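Local atomic coordinates of PlaB phospholipase (Legionella pneumophila, PDB entry 6ZTI), a protein that acts as a Legionella pneumophila phospholipase of the alpha/beta-hydrolase class, whose activity is controlled by NAD(H)-mediated tetramerization. Residues 130-135 / 164-169; 232-237 / 454-459; 342-347 / 390-395. All blocks are in the same frame, centred on the assembly; numbering follows the deposited sequence.

Contact 1 of 3, residues 130-135 / 164-169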
loop_
_atom_site.group_PDB
_atom_site.type_symbol
_atom_site.label_atom_id
_atom_site.label_comp_id
_atom_site.label_asym_id
_atom_site.label_seq_id
_atom_site.Cartn_x
_atom_site.Cartn_y
_atom_site.Cartn_z
ATOM N N ALA B 130 22.519 -24.848 13.399
ATOM C CA ALA B 130 21.654 -24.400 12.307
ATOM C C ALA B 130 21.292 -22.924 12.448
ATOM O O ALA B 130 20.107 -22.574 12.381
ATOM C CB ALA B 130 20.383 -25.243 12.250
ATOM N N PRO B 131 22.276 -22.041 12.619
ATOM C CA PRO B 131 21.977 -20.611 12.772
ATOM C C PRO B 131 21.537 -19.978 11.470
ATOM O O PRO B 131 22.086 -20.275 10.406
ATOM C CB PRO B 131 23.318 -20.025 13.217
ATOM C CG PRO B 131 24.297 -20.884 12.482
ATOM C CD PRO B 131 23.728 -22.279 12.539
ATOM N N ALA B 132 20.570 -19.059 11.569
ATOM C CA ALA B 132 20.074 -18.313 10.405
ATOM C C ALA B 132 20.933 -17.067 10.178
ATOM O O ALA B 132 20.453 -15.934 10.124
ATOM C CB ALA B 132 18.606 -17.948 10.591
ATOM N N ASN B 133 22.237 -17.303 10.019
ATOM C CA ASN B 133 23.187 -16.196 10.005
ATOM C C ASN B 133 23.019 -15.301 8.790
ATOM O O ASN B 133 23.306 -14.103 8.874
ATOM C CB ASN B 133 24.611 -16.726 10.086
ATOM C CG ASN B 133 24.992 -17.108 11.500
ATOM O OD1 ASN B 133 24.678 -16.398 12.461
ATOM N ND2 ASN B 133 25.650 -18.240 11.640
ATOM N N HIS B 134 22.572 -15.846 7.657
ATOM C CA HIS B 134 22.276 -15.032 6.487
ATOM C C HIS B 134 20.782 -15.039 6.163
ATOM O O HIS B 134 20.397 -14.735 5.033
ATOM C CB HIS B 134 23.094 -15.505 5.285
ATOM C CG HIS B 134 24.575 -15.431 5.500
ATOM N ND1 HIS B 134 25.313 -14.286 5.263
ATOM C CD2 HIS B 134 25.452 -16.358 5.940
ATOM C CE1 HIS B 134 26.580 -14.519 5.549
ATOM N NE2 HIS B 134 26.692 -15.774 5.953
ATOM N N GLY B 135 19.940 -15.399 7.127
ATOM C CA GLY B 135 18.497 -15.300 6.987
ATOM C C GLY B 135 17.842 -16.639 6.701
ATOM O O GLY B 135 18.493 -17.671 6.514
ATOM N N ASP B 164 11.661 -9.262 10.237
ATOM C CA ASP B 164 12.357 -8.296 9.394
ATOM C C ASP B 164 13.861 -8.539 9.393
ATOM O O ASP B 164 14.530 -8.285 8.381
ATOM C CB ASP B 164 12.055 -6.878 9.868
ATOM C CG ASP B 164 10.628 -6.454 9.594
ATOM O OD1 ASP B 164 10.037 -6.906 8.591
ATOM O OD2 ASP B 164 10.103 -5.656 10.388
ATOM N N TRP B 165 14.412 -9.022 10.510
ATOM C CA TRP B 165 15.833 -9.369 10.559
ATOM C C TRP B 165 16.104 -10.635 9.757
ATOM O O TRP B 165 17.044 -10.692 8.959
ATOM C CB TRP B 165 16.297 -9.550 12.019
ATOM C CG TRP B 165 17.809 -9.500 12.220
ATOM C CD1 TRP B 165 18.537 -8.457 12.740
ATOM C CD2 TRP B 165 18.768 -10.520 11.893
ATOM N NE1 TRP B 165 19.873 -8.767 12.752
ATOM C CE2 TRP B 165 20.043 -10.025 12.242
ATOM C CE3 TRP B 165 18.673 -11.798 11.353
ATOM C CZ2 TRP B 165 21.208 -10.760 12.055
ATOM C CZ3 TRP B 165 19.841 -12.534 11.160
ATOM C CH2 TRP B 165 21.088 -12.011 11.514
ATOM N N LEU B 166 15.283 -11.663 9.959
ATOM C CA LEU B 166 15.547 -12.947 9.336
ATOM C C LEU B 166 15.306 -12.940 7.828
ATOM O O LEU B 166 15.794 -13.836 7.138
ATOM C CB LEU B 166 14.685 -14.012 10.000
ATOM C CG LEU B 166 15.132 -14.397 11.409
ATOM C CD1 LEU B 166 13.996 -15.074 12.164
ATOM C CD2 LEU B 166 16.356 -15.332 11.345
ATOM N N GLU B 167 14.570 -11.961 7.309
ATOM C CA GLU B 167 14.230 -11.932 5.892
ATOM C C GLU B 167 15.494 -11.895 5.046
ATOM O O GLU B 167 16.401 -11.101 5.300
ATOM C CB GLU B 167 13.344 -10.720 5.584
ATOM C CG GLU B 167 12.697 -10.744 4.179
ATOM C CD GLU B 167 11.791 -9.537 3.890
ATOM O OE1 GLU B 167 11.667 -8.636 4.749
ATOM O OE2 GLU B 167 11.202 -9.480 2.793
ATOM N N LEU B 168 15.556 -12.773 4.043
ATOM C CA LEU B 168 16.656 -12.728 3.094
ATOM C C LEU B 168 16.822 -11.306 2.575
ATOM O O LEU B 168 15.840 -10.615 2.298
ATOM C CB LEU B 168 16.398 -13.701 1.947
ATOM C CG LEU B 168 16.362 -15.187 2.330
ATOM C CD1 LEU B 168 15.967 -15.996 1.115
ATOM C CD2 LEU B 168 17.683 -15.683 2.846
ATOM N N GLY B 169 18.071 -10.860 2.484
ATOM C CA GLY B 169 18.355 -9.511 2.038
ATOM C C GLY B 169 18.096 -8.423 3.055
ATOM O O GLY B 169 18.150 -7.242 2.700
HETATM O O HOH W 1 20.057 -12.325 4.087
#
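Gly-135 and Leu-166 make the tightest part of this contact: Gly-135 CA lies 3.1 Å from Leu-166 O. At phi 102° and psi 176° a CB on residue 135 would be jammed against the carbonyl O of His-134 and would run into Leu-166 O, so this close approach depends on glycine. Next to this point the branch CD2 of Leu-166 meets the methyl CB of Ala-132 at 3.5 Å, while Trp-165 presents an indole edge, with CZ3 3.6 Å from Ala-132 O and that oxygen near the ring plane. Placing Trp-165 CG opposite its backbone N (chi1 -163°) swings the indole toward the loop. The carbonyl of Ala-132 also accepts a hydrogen bond from Gly-135 N, closing a type I turn from Ala-132 to Gly-135. This turn follows strand 123-129 of the parallel sheet of the alpha/beta-hydrolase fold, and the facing residues span the end of helix 160-166, Glu-167 being the first to leave helical geometry. The other side is looser. Leu-168 reaches across through CD2, 3.6 Å from His-134 O. No direct hydrogen bond joins the segments themselves, though the backbone of Leu-166 hydrogen-bonds to Ser-136 just beyond; a water donates to His-134 O over 2.6 Å and accepts from Gly-169 N over 2.9 Å. The polar side chains of the turn look elsewhere: Asn-133 OD1 is held by Arg-107, and His-134 NE2 by the carbonyl of Asn-227.

Contact 2 of 3, residues 232-237 / 454-459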
loop_
_atom_site.group_PDB
_atom_site.type_symbol
_atom_site.label_atom_id
_atom_site.label_comp_id
_atom_site.label_asym_id
_atom_site.label_seq_id
_atom_site.Cartn_x
_atom_site.Cartn_y
_atom_site.Cartn_z
ATOM N N LEU B 232 32.454 -10.671 0.984
ATOM C CA LEU B 232 31.763 -9.488 0.498
ATOM C C LEU B 232 32.531 -8.975 -0.715
ATOM O O LEU B 232 33.706 -8.614 -0.599
ATOM C CB LEU B 232 31.678 -8.414 1.582
ATOM C CG LEU B 232 31.262 -7.024 1.113
ATOM C CD1 LEU B 232 29.909 -7.066 0.450
ATOM C CD2 LEU B 232 31.247 -6.049 2.278
ATOM N N LEU B 233 31.874 -8.963 -1.872
ATOM C CA LEU B 233 32.447 -8.494 -3.126
ATOM C C LEU B 233 31.831 -7.143 -3.431
ATOM O O LEU B 233 30.603 -7.025 -3.535
ATOM C CB LEU B 233 32.179 -9.480 -4.259
ATOM C CG LEU B 233 32.444 -9.040 -5.707
ATOM C CD1 LEU B 233 33.925 -8.883 -5.998
ATOM C CD2 LEU B 233 31.858 -10.053 -6.645
ATOM N N LYS B 234 32.680 -6.127 -3.542
ATOM C CA LYS B 234 32.257 -4.787 -3.917
ATOM C C LYS B 234 32.647 -4.535 -5.367
ATOM O O LYS B 234 33.828 -4.639 -5.727
ATOM C CB LYS B 234 32.894 -3.732 -3.018
ATOM C CG LYS B 234 32.460 -3.763 -1.576
ATOM C CD LYS B 234 33.123 -2.610 -0.820
ATOM C CE LYS B 234 32.825 -2.643 0.671
ATOM N NZ LYS B 234 31.390 -2.366 0.968
ATOM N N LEU B 235 31.652 -4.200 -6.187
ATOM C CA LEU B 235 31.828 -3.843 -7.593
ATOM C C LEU B 235 31.373 -2.404 -7.764
ATOM O O LEU B 235 30.176 -2.110 -7.645
ATOM C CB LEU B 235 31.023 -4.751 -8.517
ATOM C CG LEU B 235 31.198 -6.254 -8.344
ATOM C CD1 LEU B 235 30.274 -6.982 -9.316
ATOM C CD2 LEU B 235 32.653 -6.646 -8.553
ATOM N N HIS B 236 32.321 -1.522 -8.073
ATOM C CA HIS B 236 32.072 -0.093 -8.173
ATOM C C HIS B 236 32.319 0.354 -9.598
ATOM O O HIS B 236 33.386 0.092 -10.164
ATOM C CB HIS B 236 32.957 0.689 -7.206
ATOM C CG HIS B 236 32.523 0.573 -5.780
ATOM N ND1 HIS B 236 33.045 1.359 -4.775
ATOM C CD2 HIS B 236 31.612 -0.240 -5.192
ATOM C CE1 HIS B 236 32.472 1.035 -3.628
ATOM N NE2 HIS B 236 31.596 0.070 -3.855
ATOM N N GLN B 237 31.332 1.041 -10.158
ATOM C CA GLN B 237 31.374 1.468 -11.543
ATOM C C GLN B 237 32.179 2.749 -11.658
ATOM O O GLN B 237 32.024 3.676 -10.856
ATOM C CB GLN B 237 29.959 1.691 -12.072
ATOM C CG GLN B 237 29.874 2.016 -13.549
ATOM C CD GLN B 237 28.437 2.070 -14.023
ATOM O OE1 GLN B 237 27.625 2.836 -13.498
ATOM N NE2 GLN B 237 28.113 1.252 -15.008
ATOM N N MET B 454 28.100 -11.978 -0.383
ATOM C CA MET B 454 27.435 -10.681 -0.445
ATOM C C MET B 454 28.057 -9.860 -1.566
ATOM O O MET B 454 29.276 -9.721 -1.638
ATOM C CB MET B 454 27.561 -9.958 0.891
ATOM C CG MET B 454 26.991 -10.781 2.070
ATOM S SD MET B 454 27.636 -10.254 3.660
ATOM C CE MET B 454 26.950 -8.622 3.775
ATOM N N VAL B 455 27.222 -9.349 -2.459
ATOM C CA VAL B 455 27.679 -8.649 -3.651
ATOM C C VAL B 455 27.075 -7.256 -3.607
ATOM O O VAL B 455 25.870 -7.086 -3.815
ATOM C CB VAL B 455 27.290 -9.382 -4.941
ATOM C CG1 VAL B 455 27.857 -8.654 -6.174
ATOM C CG2 VAL B 455 27.782 -10.836 -4.914
ATOM N N GLU B 456 27.902 -6.261 -3.339
ATOM C CA GLU B 456 27.454 -4.876 -3.343
ATOM C C GLU B 456 27.856 -4.251 -4.671
ATOM O O GLU B 456 29.046 -4.139 -4.970
ATOM C CB GLU B 456 28.054 -4.094 -2.176
ATOM C CG GLU B 456 27.611 -2.646 -2.139
ATOM C CD GLU B 456 28.204 -1.884 -0.971
ATOM O OE1 GLU B 456 27.678 -2.012 0.152
ATOM O OE2 GLU B 456 29.205 -1.167 -1.179
ATOM N N ILE B 457 26.874 -3.840 -5.464
ATOM C CA ILE B 457 27.138 -3.209 -6.755
ATOM C C ILE B 457 26.750 -1.738 -6.648
ATOM O O ILE B 457 25.586 -1.412 -6.378
ATOM C CB ILE B 457 26.387 -3.913 -7.894
ATOM C CG1 ILE B 457 26.824 -5.383 -8.003
ATOM C CG2 ILE B 457 26.637 -3.172 -9.206
ATOM C CD1 ILE B 457 25.850 -6.248 -8.668
ATOM N N MET B 458 27.726 -0.850 -6.834
ATOM C CA MET B 458 27.502 0.592 -6.801
ATOM C C MET B 458 27.647 1.158 -8.212
ATOM O O MET B 458 28.748 1.155 -8.779
ATOM C CB MET B 458 28.483 1.280 -5.854
ATOM C CG MET B 458 28.208 2.783 -5.702
ATOM S SD MET B 458 29.563 3.725 -4.997
ATOM C CE MET B 458 29.326 3.406 -3.254
ATOM N N LEU B 459 26.547 1.675 -8.759
ATOM C CA LEU B 459 26.536 2.321 -10.067
ATOM C C LEU B 459 26.731 3.824 -9.935
ATOM O O LEU B 459 26.413 4.422 -8.905
ATOM C CB LEU B 459 25.212 2.048 -10.786
ATOM C CG LEU B 459 24.793 0.591 -10.990
ATOM C CD1 LEU B 459 23.573 0.517 -11.856
ATOM C CD2 LEU B 459 25.920 -0.201 -11.615
#
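Met-458 and His-236 occupy neighbouring positions on parallel strands whose axes approach to 4.7 Å at an angle of 16°. Within the mixed sheet this pair joins strand 231-238 to strand 452-463, segments more than 200 residues apart in sequence. Five backbone hydrogen bonds fix the register. Met-458 CB abuts His-236 CD2 at 3.5 Å; CG, opposite the backbone N (chi1 -175°), leads on toward the strand's C-terminal end while rising from the sheet; the next bond carries SD across over one imidazole face, 4.2 Å from the ring centroid and only 7° off the normal; and CE ends 4.0 Å from His-236 CE1. Glu-456 approaches the same ring at its edge, with ring and carboxylate nearly coplanar, but OE2 stays 3.8 Å from His-236 NE2, which has no hydrogen-bonding partner in the model. OE2 instead forms a salt bridge with Lys-234 NZ at 3.3 Å, its hydrogen bond weak, the side chains running side by side. On the opposite face Leu-235 CD1 packs on Ile-457 CG1 at 4.0 Å. Glu-456 OE1 is bridged to Arg-346 of the adjoining strand, so a buried carboxylate lies between two cations, an environment likely to favour its ionised form.

Contact 3 of 3, residues 342-347 / 390-395. With SND (thionicotinamide-adenine-dinucleotide), chain O.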
loop_
_atom_site.group_PDB
_atom_site.type_symbol
_atom_site.label_atom_id
_atom_site.label_comp_id
_atom_site.label_asym_id
_atom_site.label_seq_id
_atom_site.Cartn_x
_atom_site.Cartn_y
_atom_site.Cartn_z
ATOM N N MET B 342 24.578 -19.193 -2.121
ATOM C CA MET B 342 23.603 -18.125 -1.991
ATOM C C MET B 342 24.296 -16.800 -2.266
ATOM O O MET B 342 25.408 -16.554 -1.785
ATOM C CB MET B 342 22.964 -18.135 -0.605
ATOM C CG MET B 342 21.744 -17.278 -0.508
ATOM S SD MET B 342 20.727 -17.664 0.908
ATOM C CE MET B 342 21.332 -16.454 2.067
ATOM N N ILE B 343 23.665 -15.981 -3.084
ATOM C CA ILE B 343 24.161 -14.662 -3.419
ATOM C C ILE B 343 23.152 -13.662 -2.892
ATOM O O ILE B 343 21.952 -13.784 -3.163
ATOM C CB ILE B 343 24.355 -14.489 -4.934
ATOM C CG1 ILE B 343 25.127 -15.666 -5.524
ATOM C CG2 ILE B 343 25.071 -13.149 -5.207
ATOM C CD1 ILE B 343 25.397 -15.511 -7.015
ATOM N N ILE B 344 23.623 -12.692 -2.123
ATOM C CA ILE B 344 22.798 -11.569 -1.688
ATOM C C ILE B 344 23.317 -10.346 -2.436
ATOM O O ILE B 344 24.453 -9.915 -2.210
ATOM C CB ILE B 344 22.851 -11.359 -0.167
ATOM C CG1 ILE B 344 22.415 -12.623 0.568
ATOM C CG2 ILE B 344 21.916 -10.182 0.259
ATOM C CD1 ILE B 344 22.751 -12.615 2.060
ATOM N N PHE B 345 22.501 -9.794 -3.329
ATOM C CA PHE B 345 22.877 -8.603 -4.081
ATOM C C PHE B 345 22.350 -7.363 -3.381
ATOM O O PHE B 345 21.198 -7.322 -2.933
ATOM C CB PHE B 345 22.338 -8.610 -5.517
ATOM C CG PHE B 345 22.878 -9.713 -6.387
ATOM C CD1 PHE B 345 24.033 -9.541 -7.116
ATOM C CD2 PHE B 345 22.184 -10.897 -6.522
ATOM C CE1 PHE B 345 24.502 -10.546 -7.923
ATOM C CE2 PHE B 345 22.652 -11.907 -7.318
ATOM C CZ PHE B 345 23.804 -11.733 -8.023
ATOM N N ARG B 346 23.210 -6.356 -3.300
ATOM C CA ARG B 346 22.868 -5.034 -2.810
ATOM C C ARG B 346 23.194 -4.046 -3.912
ATOM O O ARG B 346 24.363 -3.894 -4.281
ATOM C CB ARG B 346 23.647 -4.704 -1.547
ATOM C CG ARG B 346 23.225 -3.408 -0.925
ATOM C CD ARG B 346 24.211 -2.960 0.118
ATOM N NE ARG B 346 23.681 -1.851 0.898
ATOM C CZ ARG B 346 24.435 -1.011 1.591
ATOM N NH1 ARG B 346 25.757 -1.154 1.599
ATOM N NH2 ARG B 346 23.863 -0.037 2.282
ATOM N N LEU B 347 22.168 -3.386 -4.431
ATOM C CA LEU B 347 22.294 -2.453 -5.544
ATOM C C LEU B 347 22.134 -1.024 -5.051
ATOM O O LEU B 347 21.051 -0.635 -4.597
ATOM C CB LEU B 347 21.242 -2.760 -6.607
ATOM C CG LEU B 347 21.651 -2.943 -8.065
ATOM C CD1 LEU B 347 22.860 -2.091 -8.435
ATOM C CD2 LEU B 347 21.894 -4.419 -8.344
ATOM N N LYS B 390 17.538 -5.287 -2.568
ATOM C CA LYS B 390 18.130 -6.474 -1.970
ATOM C C LYS B 390 17.495 -7.703 -2.602
ATOM O O LYS B 390 16.286 -7.922 -2.475
ATOM C CB LYS B 390 17.958 -6.473 -0.453
ATOM C CG LYS B 390 18.539 -5.236 0.216
ATOM C CD LYS B 390 20.031 -5.035 -0.023
ATOM C CE LYS B 390 20.861 -6.097 0.633
ATOM N NZ LYS B 390 20.783 -6.050 2.119
ATOM N N LEU B 391 18.315 -8.501 -3.273
ATOM C CA LEU B 391 17.846 -9.609 -4.092
ATOM C C LEU B 391 18.719 -10.814 -3.793
ATOM O O LEU B 391 19.943 -10.725 -3.891
ATOM C CB LEU B 391 17.900 -9.236 -5.583
ATOM C CG LEU B 391 17.569 -10.324 -6.601
ATOM C CD1 LEU B 391 16.088 -10.655 -6.544
ATOM C CD2 LEU B 391 17.963 -9.893 -7.995
ATOM N N THR B 392 18.102 -11.934 -3.417
ATOM C CA THR B 392 18.845 -13.126 -3.029
ATOM C C THR B 392 18.585 -14.242 -4.035
ATOM O O THR B 392 17.434 -14.637 -4.248
ATOM C CB THR B 392 18.468 -13.557 -1.604
ATOM O OG1 THR B 392 18.832 -12.523 -0.672
ATOM C CG2 THR B 392 19.187 -14.808 -1.225
ATOM N N TYR B 393 19.650 -14.753 -4.638
ATOM C CA TYR B 393 19.587 -15.928 -5.498
ATOM C C TYR B 393 20.186 -17.117 -4.770
ATOM O O TYR B 393 21.181 -16.983 -4.058
ATOM C CB TYR B 393 20.357 -15.719 -6.811
ATOM C CG TYR B 393 19.497 -15.312 -8.001
ATOM C CD1 TYR B 393 18.830 -14.107 -8.015
ATOM C CD2 TYR B 393 19.385 -16.130 -9.108
ATOM C CE1 TYR B 393 18.052 -13.732 -9.087
ATOM C CE2 TYR B 393 18.607 -15.761 -10.199
ATOM C CZ TYR B 393 17.954 -14.560 -10.187
ATOM O OH TYR B 393 17.179 -14.190 -11.268
ATOM N N PHE B 394 19.595 -18.280 -4.995
ATOM C CA PHE B 394 20.042 -19.547 -4.448
ATOM C C PHE B 394 20.306 -20.473 -5.623
ATOM O O PHE B 394 19.401 -20.723 -6.436
ATOM C CB PHE B 394 18.964 -20.100 -3.510
ATOM C CG PHE B 394 19.416 -21.234 -2.639
ATOM C CD1 PHE B 394 20.630 -21.173 -1.959
ATOM C CD2 PHE B 394 18.602 -22.340 -2.460
ATOM C CE1 PHE B 394 21.022 -22.212 -1.161
ATOM C CE2 PHE B 394 18.991 -23.375 -1.659
ATOM C CZ PHE B 394 20.207 -23.316 -1.014
ATOM N N LEU B 395 21.536 -20.973 -5.712
ATOM C CA LEU B 395 22.023 -21.666 -6.889
ATOM C C LEU B 395 22.590 -23.023 -6.514
ATOM O O LEU B 395 23.125 -23.216 -5.416
ATOM C CB LEU B 395 23.132 -20.870 -7.604
ATOM C CG LEU B 395 22.841 -19.403 -7.896
ATOM C CD1 LEU B 395 24.109 -18.771 -8.482
ATOM C CD2 LEU B 395 21.664 -19.234 -8.823
HETATM P PA SND O . 9.464 -13.328 -8.099
HETATM O O1A SND O . 9.090 -13.814 -6.752
HETATM O O2A SND O . 10.244 -14.313 -8.954
HETATM O O5B SND O . 10.337 -11.960 -8.056
HETATM C C5B SND O . 9.989 -10.967 -7.070
HETATM C C4B SND O . 10.545 -9.625 -7.477
HETATM O O4B SND O . 11.978 -9.720 -7.641
HETATM C C3B SND O . 10.007 -9.063 -8.792
HETATM O O3B SND O . 9.831 -7.653 -8.696
HETATM C C2B SND O . 11.104 -9.435 -9.782
HETATM O O2B SND O . 11.155 -8.581 -10.916
HETATM C C1B SND O . 12.336 -9.226 -8.914
HETATM N N9A SND O . 13.505 -9.956 -9.379
HETATM C C8A SND O . 13.697 -11.311 -9.335
HETATM N N7A SND O . 14.776 -11.720 -9.960
HETATM C C5A SND O . 15.334 -10.549 -10.444
HETATM C C6A SND O . 16.461 -10.302 -11.250
HETATM N N6A SND O . 17.307 -11.259 -11.650
HETATM N N1A SND O . 16.702 -9.027 -11.615
HETATM C C2A SND O . 15.893 -8.064 -11.165
HETATM N N3A SND O . 14.813 -8.172 -10.387
HETATM C C4A SND O . 14.575 -9.451 -10.079
HETATM O O3 SND O . 8.165 -12.926 -8.918
HETATM P PN SND O . 7.817 -12.192 -10.296
HETATM O O1N SND O . 8.950 -12.354 -11.235
HETATM O O2N SND O . 7.346 -10.828 -9.971
HETATM O O5D SND O . 6.592 -13.136 -10.728
HETATM C C5D SND O . 5.242 -12.841 -10.300
HETATM C C4D SND O . 4.456 -14.115 -10.047
HETATM O O4D SND O . 4.578 -15.011 -11.179
HETATM C C3D SND O . 4.883 -14.949 -8.837
HETATM O O3D SND O . 3.758 -15.667 -8.321
HETATM C C2D SND O . 5.908 -15.897 -9.459
HETATM O O2D SND O . 6.095 -17.078 -8.692
HETATM C C1D SND O . 5.213 -16.200 -10.780
HETATM N N1N SND O . 6.245 -16.574 -11.837
HETATM C C2N SND O . 6.852 -15.569 -12.492
HETATM C C3N SND O . 7.749 -15.844 -13.502
HETATM C C7N SND O . 8.342 -14.738 -14.302
HETATM S S7N SND O . 8.345 -14.795 -15.963
HETATM N N7N SND O . 8.798 -13.697 -13.636
HETATM C C4N SND O . 8.011 -17.173 -13.817
HETATM C C5N SND O . 7.386 -18.188 -13.117
HETATM C C6N SND O . 6.499 -17.868 -12.117
#
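Strands 342-347 and 390-395 run antiparallel, their axes 161° apart, with two hydrogen-bonded pairs, Ile-343 with Tyr-393 and Phe-345 with Leu-391, contributing four backbone hydrogen bonds; the straightest, at 173°, joins Ile-343 N to Tyr-393 O. On the face with Met-342, CG of that residue meets Thr-392 CG2 at 3.6 Å, and its sulfur stands obliquely to the Phe-394 ring as a Met-aromatic contact. Lys-390 folds back through successive bent torsions, bringing CD to 3.7 Å from Arg-346 CG. These side chains lie alongside each other, yet their charged ends part, NZ going to Gly-169 O and the guanidinium to Glu-456. On the other face the Phe-345 ring turns an edge to Leu-391 O, with CD2 3.5 Å away, and Ile-343 CD1 packs on Leu-395 CD1 at 3.8 Å. Beyond them Leu-391 and Tyr-393 reach the dinucleotide: Leu-391 CD2 contacts adenine C6A at 3.6 Å, and Tyr-393 OH accepts a hydrogen bond from N6A over 3.0 Å. Tyr-393 OH is also hydrogen-bonded to N3A of another thio-NAD. With Arg-145 and Asn-209 of a second subunit hydrogen-bonded to thio-NAD as well, the sheet face bearing Leu-391 and Tyr-393 forms part of a nucleotide site between subunits, consistent with NAD(H)-mediated tetramerization.

Overall arrangement
Contact 1 closes first along the chain; contact 2 opens later, and contact 3 is nested inside the loop that contact 2 closes. Contacts 2 and 3, with centres about 12 Å apart, share one mixed sheet, where strands 452-463 and 340-349 are neighbours: Ile-457 N lies 2.8 Å from Arg-346 O, a probable hydrogen bond. Contact 1, between the loop after strand 123-129 and the end of helix 160-166, is about 13 Å from contact 3 between centres and touches it where His-134 O meets Met-342 CE at 3.6 Å; the centres of contacts 1 and 2 are about 21 Å apart, with no touch. Contact 3 thus lies where the mixed sheet meets contact 1, and carries nucleotide-site residues.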